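Local coordinates for protein tryptophan synthase alpha chain (Aquifex aeolicus, PDB 2EKC) that probably cleaves indole-3-glycerol phosphate to indole and glyceraldehyde 3-phosphate, as the alpha subunit of tryptophan synthase, in the last step of tryptophan biosynthesis, at residues D6-T9 against E10-E13; G26-D29 against Y30-L34; L111-F114 against C115-R119; L252-E255 against L256-L260. One frame throughout, in Å; residues are numbered along the deposited sequence. Where two conformers were deposited one is given.

Overall arrangement
All four contacts are local, made along or at the start of helices of an eight-stranded TIM barrel, about 17 to 18 Å from the centre of the chain. Contact 1 (helix 3-14) and contact 4 (helix 246-258) have centres 17 Å apart and touch, Leu11 CD2 packing on Lys257 NZ at 3.9 Å. Contact 2 caps helix 30-42, which follows the first barrel strand, and contact 3 lies on helix 111-120; contacts 3 and 4 are on opposite sides of the chain's centre, their centres 33 Å apart. Of the predicted proton acceptors, Glu49 lies about 10 Å from Phe8 and 12 Å from Leu256, side chain to side chain, and Asp60 about 12 Å from Tyr27.

Contact 1: residues D6-T9 against E10-E13; sequences DKFT and ELKE
Lys7 and Glu10 both start with CG trans to the backbone N (chi1 -178° and 165°), and the lysine then folds at chi2 and chi3, which swings its ammonium round to the carboxylate one turn further on. The two chains run side by side in the same direction. Lys7 NZ meets Glu10 OE1 at 2.7 Å in a salt bridge, approaching from the syn side of the carboxylate but 23° out of its plane. The bend also lays the lysine methylenes against the acceptor, CD of Lys7 standing 3.2 Å from Glu10 OE1. Lower on the same chain, Lys7 CG rests against Leu11 CD1 at 4.0 Å. This methyl also lies 4.3 Å from Phe8 CD1, coming obliquely to the ring. The backbone beneath is regular helix: Glu10 N binds Asp6 O and Leu11 N binds Lys7 O, with Lys12 and Glu13 continuing the pattern to Phe8 and Thr9. Phe8 and Leu11 both pack on Ala18 of the first barrel strand, while the Thr9 hydroxyl turns back to the carbonyl of Ser5. Leu11 is the buried member of the apolar pair, Phe8 lying partly exposed beside it. The i to i+3 ion pair, single-pronged through OE1, joins a lysine partly covered by Ile95 and Pro96 to an exposed glutamate, so solvent would probably weaken its pull.

Contact 2: residues G26-D29 against Y30-L34; sequences GYPD and YETSL
Tyr30 opens helix 30-42 directly after Asp29, the N-cap residue of the first helix to follow strand 18-24 in this TIM barrel. The CB of Tyr30 stays near the Asp29 backbone, while its side chain packs on Glu83 and Leu84 of helix 78-91. At Glu31 the contact is slight, CB lying 3.5 Å from Asp29 OD1. Thr32 carries the cap. Its backbone N-H points almost straight at Asp29 OD1 (N to OD1 2.7 Å, 173° at the hydrogen), and Thr32 OG1 gives a second bond to Asp29 OD2, also 2.7 Å. Both donors come from the syn sides, tilted out of the carboxylate plane, and the pair of bonds fixes the rotation of the carboxylate. Asp29 can offer both oxygens because CG sits between its backbone N and carbonyl carbon (chi1 59°), turning the acid over the first turn. The remaining branch of Thr32, CG2, lies against the ring of Pro28, 3.5 Å from CD, the proline following a cis peptide bond. Ser33 then closes the turn: its N binds Asp29 O as the first ordinary helical bond, and its CB meets Tyr27 O. Asn74 holds the loop from outside through the carbonyls of Gly26 and Pro28. Finally, Ser33 OG donates to Tyr30 O at 2.7 Å and accepts from Gly26 N at 3.1 Å, the latter bond nearly straight at 169°.

Contact 3: residues L111-F114 against C115-R119; sequences LEKF and CRLSR
Ser118 and Phe114 meet through the carbonyl of Phe114 on this part of helix 111-120. Ser118 OG donates to Phe114 O at 2.9 Å, and the backbone N of the same serine reaches that oxygen at 3.0 Å. The two donors arrive from opposite faces of the carbonyl plane, the hydroxyl 35° out of it and so not on a lone pair. With OG beside its own backbone N (chi1 -68°), the serine folds back on the helix and also brings OG within 3.9 Å of Phe114 CE1, obliquely to the ring. On another side of the helix, Lys113 and Leu117 run alongside each other in the same direction, and Lys113 CG touches Leu117 CD1 at 3.7 Å. Beneath these side chains, Cys115, Arg116 and Leu117 bond through N to the carbonyls of Leu111, Glu112 and Lys113. Farther out, the Phe114 ring is held by a stack with Phe78 and by Phe126 of strand 125-127, whose plane stands at about 80° to it, while Cys115 packs on Val142 of helix 133-145. Glu112 turns to Lys145 and Tyr146, linking the helix start to the end of that neighbouring helix. The chemistry implies a buried hydroxyl satisfied within its own helix, leaving the inner face to aromatic and sulfur packing, while on the more exposed side the contact is one of carbon on carbon, the Lys113 methylene against the Leu117 methyl.

Contact 4: residues L252-E255 against L256-L260; sequences LVKE and LKEGL
The backbone of residues 252-258 belongs to helix 246-258, the last helix of this TIM barrel, following strand 230-233 and helix 235-242. Helical bonds run from Leu256 N to Leu252 O at 2.9 Å and from Lys257 N to Val253 O at 3.0 Å, both well directed. The next ones are weak: Glu258 N is shared between Lys254 O and Glu255 O, and Gly259 N reaches Glu255 O at 3.4 Å. Among the side chains, Leu252 and Leu256 cross at a slant one turn apart, CD1 of Leu252 lying 4.1 Å from CG of Leu256. Leu256 has its CG beside the backbone N (chi1 -66°), which sets Leu256 CG 3.1 Å from Leu252 O. Leu252 in turn packs on Leu237 and Leu240 of helix 235-242, and Val253 on Leu19 of the first barrel strand, so this face of the helix is apolar. Lys257 starts with CG trans to N and bends at chi2, sending its ammonium away from the helix to salt bridges with Asp46 and Glu16 and to the carbonyl of Lys17; the charge of this buried lysine is probably balanced by the two acids. Leu260 is joined to Lys17 by backbone hydrogen bonding. Glu258, exposed, approaches the backbone oxygens through its first carbons, CB 3.1 Å from Glu255 O and CG 3.6 Å from Lys254 O.

Contact 1: residues D6-T9 against E10-E13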
loop_
_atom_site.group_PDB
_atom_site.type_symbol
_atom_site.label_atom_id
_atom_site.label_comp_id
_atom_site.label_asym_id
_atom_site.label_seq_id
_atom_site.Cartn_x
_atom_site.Cartn_y
_atom_site.Cartn_z
ATOM N N ASP A 6 -11.011 9.690 5.167
ATOM C CA ASP A 6 -12.405 9.570 4.747
ATOM C C ASP A 6 -12.778 8.101 4.563
ATOM O O ASP A 6 -13.840 7.659 5.000
ATOM C CB ASP A 6 -12.665 10.299 3.423
ATOM C CG ASP A 6 -12.469 11.804 3.520
ATOM O OD1 ASP A 6 -12.562 12.359 4.632
ATOM O OD2 ASP A 6 -12.236 12.434 2.467
ATOM N N LYS A 7 -11.902 7.343 3.913
ATOM C CA LYS A 7 -12.177 5.930 3.666
ATOM C C LYS A 7 -12.342 5.114 4.941
ATOM O O LYS A 7 -13.273 4.318 5.055
ATOM C CB LYS A 7 -11.075 5.308 2.805
ATOM C CG LYS A 7 -11.320 3.836 2.470
ATOM C CD LYS A 7 -12.640 3.629 1.722
ATOM C CE LYS A 7 -12.626 4.302 0.358
ATOM N NZ LYS A 7 -13.906 4.102 -0.384
ATOM N N PHE A 8 -11.438 5.291 5.897
ATOM C CA PHE A 8 -11.532 4.543 7.147
ATOM C C PHE A 8 -12.776 4.941 7.942
ATOM O O PHE A 8 -13.383 4.115 8.625
ATOM C CB PHE A 8 -10.262 4.736 7.983
ATOM C CG PHE A 8 -9.148 3.793 7.604
ATOM C CD1 PHE A 8 -9.289 2.420 7.800
ATOM C CD2 PHE A 8 -7.969 4.272 7.037
ATOM C CE1 PHE A 8 -8.274 1.534 7.439
ATOM C CE2 PHE A 8 -6.942 3.391 6.670
ATOM C CZ PHE A 8 -7.097 2.021 6.874
ATOM N N THR A 9 -13.165 6.205 7.847
ATOM C CA THR A 9 -14.363 6.655 8.543
ATOM C C THR A 9 -15.560 5.980 7.880
ATOM O O THR A 9 -16.504 5.554 8.546
ATOM C CB THR A 9 -14.502 8.185 8.455
ATOM O OG1 THR A 9 -13.438 8.786 9.194
ATOM C CG2 THR A 9 -15.841 8.646 9.023
ATOM N N GLU A 10 -15.507 5.876 6.558
ATOM C CA GLU A 10 -16.573 5.234 5.801
ATOM C C GLU A 10 -16.666 3.752 6.159
ATOM O O GLU A 10 -17.751 3.234 6.434
ATOM C CB GLU A 10 -16.315 5.389 4.294
ATOM C CG GLU A 10 -17.149 4.468 3.413
ATOM C CD GLU A 10 -16.840 4.629 1.932
ATOM O OE1 GLU A 10 -15.656 4.817 1.583
ATOM O OE2 GLU A 10 -17.779 4.553 1.113
ATOM N N LEU A 11 -15.526 3.069 6.156
ATOM C CA LEU A 11 -15.510 1.644 6.467
ATOM C C LEU A 11 -16.050 1.374 7.862
ATOM O O LEU A 11 -16.794 0.416 8.074
ATOM C CB LEU A 11 -14.090 1.089 6.335
ATOM C CG LEU A 11 -13.563 1.036 4.896
ATOM C CD1 LEU A 11 -12.068 0.787 4.904
ATOM C CD2 LEU A 11 -14.294 -0.060 4.126
ATOM N N LYS A 12 -15.680 2.226 8.810
ATOM C CA LYS A 12 -16.141 2.075 10.181
ATOM C C LYS A 12 -17.668 2.125 10.230
ATOM O O LYS A 12 -18.303 1.328 10.918
ATOM C CB LYS A 12 -15.546 3.179 11.057
ATOM C CG LYS A 12 -15.929 3.089 12.531
ATOM C CD LYS A 12 -15.265 4.202 13.339
ATOM C CE LYS A 12 -15.639 5.580 12.800
ATOM N NZ LYS A 12 -14.990 6.688 13.561
ATOM N N GLU A 13 -18.265 3.051 9.487
ATOM C CA GLU A 13 -19.715 3.152 9.487
ATOM C C GLU A 13 -20.348 1.936 8.825
ATOM O O GLU A 13 -21.480 1.575 9.145
ATOM C CB GLU A 13 -20.181 4.426 8.777
ATOM C CG GLU A 13 -21.694 4.591 8.808
ATOM C CD GLU A 13 -22.144 6.014 8.544
ATOM O OE1 GLU A 13 -21.921 6.515 7.422
ATOM O OE2 GLU A 13 -22.723 6.630 9.466
#

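Contact 2: residues G26-D29 against Y30-L34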
loop_
_atom_site.group_PDB
_atom_site.type_symbol
_atom_site.label_atom_id
_atom_site.label_comp_id
_atom_site.label_asym_id
_atom_site.label_seq_id
_atom_site.Cartn_x
_atom_site.Cartn_y
_atom_site.Cartn_z
ATOM N N GLY A 26 3.044 -2.279 -15.038
ATOM C CA GLY A 26 3.885 -2.867 -16.065
ATOM C C GLY A 26 4.099 -4.370 -16.000
ATOM O O GLY A 26 4.812 -4.924 -16.834
ATOM N N TYR A 27 3.499 -5.037 -15.019
ATOM C CA TYR A 27 3.648 -6.489 -14.893
ATOM C C TYR A 27 2.315 -7.197 -15.079
ATOM O O TYR A 27 1.348 -6.885 -14.388
ATOM C CB TYR A 27 4.198 -6.873 -13.517
ATOM C CG TYR A 27 4.297 -8.373 -13.330
ATOM C CD1 TYR A 27 5.289 -9.112 -13.979
ATOM C CD2 TYR A 27 3.373 -9.059 -12.541
ATOM C CE1 TYR A 27 5.359 -10.503 -13.850
ATOM C CE2 TYR A 27 3.430 -10.454 -12.403
ATOM C CZ TYR A 27 4.426 -11.167 -13.062
ATOM O OH TYR A 27 4.485 -12.536 -12.935
ATOM N N PRO A 28 2.252 -8.187 -15.987
ATOM C CA PRO A 28 3.326 -8.688 -16.849
ATOM C C PRO A 28 3.655 -7.738 -18.003
ATOM O O PRO A 28 4.655 -7.920 -18.697
ATOM C CB PRO A 28 2.783 -10.035 -17.320
ATOM C CG PRO A 28 1.311 -9.797 -17.370
ATOM C CD PRO A 28 1.066 -9.056 -16.081
ATOM N N ASP A 29 2.797 -6.737 -18.192
ATOM C CA ASP A 29 2.951 -5.700 -19.217
ATOM C C ASP A 29 1.997 -4.579 -18.817
ATOM O O ASP A 29 1.082 -4.806 -18.025
ATOM C CB ASP A 29 2.619 -6.240 -20.617
ATOM C CG ASP A 29 1.199 -6.772 -20.730
ATOM O OD1 ASP A 29 0.252 -5.964 -20.775
ATOM O OD2 ASP A 29 1.032 -8.007 -20.771
ATOM N N TYR A 30 2.205 -3.370 -19.334
ATOM C CA TYR A 30 1.348 -2.246 -18.957
ATOM C C TYR A 30 -0.144 -2.524 -19.105
ATOM O O TYR A 30 -0.897 -2.387 -18.144
ATOM C CB TYR A 30 1.696 -0.983 -19.756
ATOM C CG TYR A 30 0.976 0.250 -19.240
ATOM C CD1 TYR A 30 1.497 0.994 -18.182
ATOM C CD2 TYR A 30 -0.251 0.640 -19.775
ATOM C CE1 TYR A 30 0.812 2.098 -17.668
ATOM C CE2 TYR A 30 -0.947 1.740 -19.268
ATOM C CZ TYR A 30 -0.408 2.463 -18.215
ATOM O OH TYR A 30 -1.095 3.540 -17.703
ATOM N N GLU A 31 -0.569 -2.912 -20.307
ATOM C CA GLU A 31 -1.983 -3.188 -20.571
ATOM C C GLU A 31 -2.600 -4.181 -19.583
ATOM O O GLU A 31 -3.650 -3.911 -18.999
ATOM C CB GLU A 31 -2.165 -3.710 -21.998
ATOM C CG GLU A 31 -3.617 -4.012 -22.353
ATOM C CD GLU A 31 -3.800 -4.455 -23.799
ATOM O OE1 GLU A 31 -3.141 -5.434 -24.213
ATOM O OE2 GLU A 31 -4.609 -3.825 -24.517
ATOM N N THR A 32 -1.949 -5.325 -19.401
ATOM C CA THR A 32 -2.442 -6.339 -18.479
ATOM C C THR A 32 -2.511 -5.807 -17.047
ATOM O O THR A 32 -3.480 -6.061 -16.337
ATOM C CB THR A 32 -1.550 -7.593 -18.510
ATOM O OG1 THR A 32 -1.487 -8.102 -19.848
ATOM C CG2 THR A 32 -2.106 -8.673 -17.587
ATOM N N SER A 33 -1.492 -5.061 -16.623
ATOM C CA SER A 33 -1.485 -4.515 -15.269
ATOM C C SER A 33 -2.631 -3.527 -15.069
ATOM O O SER A 33 -3.218 -3.449 -13.992
ATOM C CB SER A 33 -0.139 -3.837 -14.952
ATOM O OG SER A 33 0.008 -2.578 -15.591
ATOM N N LEU A 34 -2.960 -2.773 -16.109
ATOM C CA LEU A 34 -4.050 -1.810 -16.002
ATOM C C LEU A 34 -5.373 -2.547 -15.820
ATOM O O LEU A 34 -6.213 -2.135 -15.025
ATOM C CB LEU A 34 -4.108 -0.928 -17.246
ATOM C CG LEU A 34 -5.214 0.127 -17.294
ATOM C CD1 LEU A 34 -5.090 1.081 -16.108
ATOM C CD2 LEU A 34 -5.113 0.888 -18.610
#

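Contact 3: residues L111-F114 against C115-R119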
loop_
_atom_site.group_PDB
_atom_site.type_symbol
_atom_site.label_atom_id
_atom_site.label_comp_id
_atom_site.label_asym_id
_atom_site.label_seq_id
_atom_site.Cartn_x
_atom_site.Cartn_y
_atom_site.Cartn_z
ATOM N N LEU A 111 13.144 15.551 -4.747
ATOM C CA LEU A 111 12.034 15.528 -3.795
ATOM C C LEU A 111 10.851 16.418 -4.160
ATOM O O LEU A 111 9.718 15.934 -4.249
ATOM C CB LEU A 111 12.516 15.885 -2.385
ATOM C CG LEU A 111 13.012 14.707 -1.543
ATOM C CD1 LEU A 111 14.260 14.122 -2.173
ATOM C CD2 LEU A 111 13.291 15.165 -0.121
ATOM N N GLU A 112 11.102 17.711 -4.358
ATOM C CA GLU A 112 10.027 18.641 -4.706
ATOM C C GLU A 112 9.281 18.171 -5.948
ATOM O O GLU A 112 8.058 18.031 -5.931
ATOM C CB GLU A 112 10.584 20.044 -4.966
ATOM C CG GLU A 112 11.162 20.758 -3.745
ATOM C CD GLU A 112 10.096 21.323 -2.819
ATOM O OE1 GLU A 112 9.058 21.809 -3.319
ATOM O OE2 GLU A 112 10.308 21.301 -1.586
ATOM N N LYS A 113 10.019 17.925 -7.026
ATOM C CA LYS A 113 9.405 17.481 -8.274
ATOM C C LYS A 113 8.628 16.179 -8.111
ATOM O O LYS A 113 7.497 16.060 -8.583
ATOM C CB LYS A 113 10.466 17.300 -9.361
ATOM C CG LYS A 113 9.895 16.775 -10.665
ATOM C CD LYS A 113 10.956 16.543 -11.729
ATOM C CE LYS A 113 11.568 17.835 -12.215
ATOM N NZ LYS A 113 12.429 17.589 -13.413
ATOM N N PHE A 114 9.241 15.206 -7.447
ATOM C CA PHE A 114 8.610 13.905 -7.228
ATOM C C PHE A 114 7.256 14.075 -6.544
ATOM O O PHE A 114 6.244 13.523 -6.989
ATOM C CB PHE A 114 9.525 13.018 -6.375
ATOM C CG PHE A 114 9.126 11.569 -6.354
ATOM C CD1 PHE A 114 8.153 11.109 -5.471
ATOM C CD2 PHE A 114 9.728 10.662 -7.218
ATOM C CE1 PHE A 114 7.790 9.761 -5.447
ATOM C CE2 PHE A 114 9.370 9.313 -7.203
ATOM C CZ PHE A 114 8.400 8.862 -6.315
ATOM N N CYS A 115 7.238 14.849 -5.467
ATOM C CA CYS A 115 6.005 15.080 -4.737
ATOM C C CYS A 115 5.006 15.890 -5.557
ATOM O O CYS A 115 3.816 15.579 -5.564
ATOM C CB CYS A 115 6.303 15.776 -3.406
ATOM S SG CYS A 115 7.141 14.697 -2.198
ATOM N N ARG A 116 5.494 16.916 -6.254
ATOM C CA ARG A 116 4.636 17.762 -7.092
ATOM C C ARG A 116 3.897 16.899 -8.113
ATOM O O ARG A 116 2.676 16.956 -8.224
ATOM C CB ARG A 116 5.478 18.813 -7.838
ATOM C CG ARG A 116 4.690 19.823 -8.666
ATOM C CD ARG A 116 5.631 20.618 -9.576
ATOM N NE ARG A 116 5.931 19.904 -10.819
ATOM C CZ ARG A 116 7.060 20.032 -11.512
ATOM N NH1 ARG A 116 8.017 20.845 -11.090
ATOM N NH2 ARG A 116 7.229 19.350 -12.637
ATOM N N LEU A 117 4.649 16.105 -8.865
ATOM C CA LEU A 117 4.060 15.235 -9.875
ATOM C C LEU A 117 3.085 14.213 -9.298
ATOM O O LEU A 117 2.005 13.998 -9.852
ATOM C CB LEU A 117 5.165 14.519 -10.658
ATOM C CG LEU A 117 6.002 15.455 -11.537
ATOM C CD1 LEU A 117 7.193 14.714 -12.109
ATOM C CD2 LEU A 117 5.127 16.021 -12.647
ATOM N N SER A 118 3.469 13.575 -8.196
ATOM C CA SER A 118 2.609 12.573 -7.561
ATOM C C SER A 118 1.248 13.164 -7.195
ATOM O O SER A 118 0.203 12.577 -7.477
ATOM C CB SER A 118 3.274 12.017 -6.292
ATOM O OG SER A 118 4.426 11.248 -6.606
ATOM N N ARG A 119 1.264 14.332 -6.564
ATOM C CA ARG A 119 0.022 14.978 -6.160
ATOM C C ARG A 119 -0.848 15.344 -7.362
ATOM O O ARG A 119 -2.063 15.165 -7.332
ATOM C CB ARG A 119 0.330 16.236 -5.343
ATOM C CG ARG A 119 -0.879 16.849 -4.659
ATOM C CD ARG A 119 -1.555 15.823 -3.761
ATOM N NE ARG A 119 -2.588 16.407 -2.908
ATOM C CZ ARG A 119 -3.436 15.694 -2.172
ATOM N NH1 ARG A 119 -3.378 14.367 -2.189
ATOM N NH2 ARG A 119 -4.336 16.304 -1.414
#

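Contact 4: residues L252-E255 against L256-L260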
loop_
_atom_site.group_PDB
_atom_site.type_symbol
_atom_site.label_atom_id
_atom_site.label_comp_id
_atom_site.label_asym_id
_atom_site.label_seq_id
_atom_site.Cartn_x
_atom_site.Cartn_y
_atom_site.Cartn_z
ATOM N N LEU A 252 -10.675 -13.484 -6.224
ATOM C CA LEU A 252 -9.883 -13.525 -4.999
ATOM C C LEU A 252 -10.099 -12.271 -4.153
ATOM O O LEU A 252 -10.230 -12.351 -2.932
ATOM C CB LEU A 252 -8.395 -13.678 -5.331
ATOM C CG LEU A 252 -7.422 -13.674 -4.144
ATOM C CD1 LEU A 252 -7.766 -14.802 -3.177
ATOM C CD2 LEU A 252 -5.992 -13.826 -4.654
ATOM N N VAL A 253 -10.138 -11.113 -4.804
ATOM C CA VAL A 253 -10.350 -9.855 -4.091
ATOM C C VAL A 253 -11.741 -9.843 -3.457
ATOM O O VAL A 253 -11.920 -9.359 -2.339
ATOM C CB VAL A 253 -10.212 -8.644 -5.042
ATOM C CG1 VAL A 253 -10.713 -7.371 -4.355
ATOM C CG2 VAL A 253 -8.757 -8.478 -5.457
ATOM N N LYS A 254 -12.718 -10.383 -4.177
ATOM C CA LYS A 254 -14.085 -10.436 -3.677
ATOM C C LYS A 254 -14.149 -11.311 -2.431
ATOM O O LYS A 254 -14.811 -10.969 -1.454
ATOM C CB LYS A 254 -15.018 -10.990 -4.756
ATOM C CG LYS A 254 -16.482 -11.019 -4.357
ATOM C CD LYS A 254 -17.380 -11.304 -5.558
ATOM C CE LYS A 254 -17.120 -12.685 -6.135
ATOM N NZ LYS A 254 -17.963 -12.964 -7.333
ATOM N N GLU A 255 -13.448 -12.440 -2.469
ATOM C CA GLU A 255 -13.420 -13.365 -1.345
ATOM C C GLU A 255 -12.696 -12.785 -0.128
ATOM O O GLU A 255 -13.157 -12.931 1.005
ATOM C CB GLU A 255 -12.769 -14.681 -1.775
ATOM C CG GLU A 255 -12.536 -15.654 -0.640
ATOM C CD GLU A 255 -12.410 -17.080 -1.123
ATOM O OE1 GLU A 255 -11.671 -17.313 -2.105
ATOM O OE2 GLU A 255 -13.048 -17.968 -0.516
ATOM N N LEU A 256 -11.559 -12.137 -0.359
ATOM C CA LEU A 256 -10.799 -11.531 0.730
ATOM C C LEU A 256 -11.659 -10.487 1.435
ATOM O O LEU A 256 -11.708 -10.427 2.663
ATOM C CB LEU A 256 -9.532 -10.868 0.189
ATOM C CG LEU A 256 -8.474 -11.795 -0.411
ATOM C CD1 LEU A 256 -7.330 -10.971 -0.996
ATOM C CD2 LEU A 256 -7.960 -12.737 0.670
ATOM N N LYS A 257 -12.340 -9.668 0.640
ATOM C CA LYS A 257 -13.203 -8.623 1.169
ATOM C C LYS A 257 -14.351 -9.228 1.983
ATOM O O LYS A 257 -14.897 -8.581 2.875
ATOM C CB LYS A 257 -13.751 -7.774 0.016
ATOM C CG LYS A 257 -14.494 -6.529 0.457
ATOM C CD LYS A 257 -13.618 -5.636 1.327
ATOM C CE LYS A 257 -14.462 -4.581 2.012
ATOM N NZ LYS A 257 -13.703 -3.767 2.992
ATOM N N GLU A 258 -14.716 -10.470 1.671
ATOM C CA GLU A 258 -15.779 -11.153 2.403
ATOM C C GLU A 258 -15.350 -11.383 3.847
ATOM O O GLU A 258 -16.158 -11.280 4.768
ATOM C CB GLU A 258 -16.113 -12.497 1.745
ATOM C CG GLU A 258 -17.269 -12.422 0.761
ATOM C CD GLU A 258 -17.546 -13.748 0.072
ATOM O OE1 GLU A 258 -17.535 -14.796 0.757
ATOM O OE2 GLU A 258 -17.786 -13.739 -1.154
ATOM N N GLY A 259 -14.075 -11.695 4.043
ATOM C CA GLY A 259 -13.573 -11.920 5.385
ATOM C C GLY A 259 -13.308 -10.633 6.147
ATOM O O GLY A 259 -12.798 -10.666 7.267
ATOM N N LEU A 260 -13.657 -9.498 5.549
ATOM C CA LEU A 260 -13.437 -8.199 6.177
ATOM C C LEU A 260 -14.731 -7.475 6.539
ATOM O O LEU A 260 -14.719 -6.274 6.828
ATOM C CB LEU A 260 -12.598 -7.311 5.247
ATOM C CG LEU A 260 -11.203 -7.850 4.909
ATOM C CD1 LEU A 260 -10.494 -6.910 3.949
ATOM C CD2 LEU A 260 -10.401 -8.010 6.188
#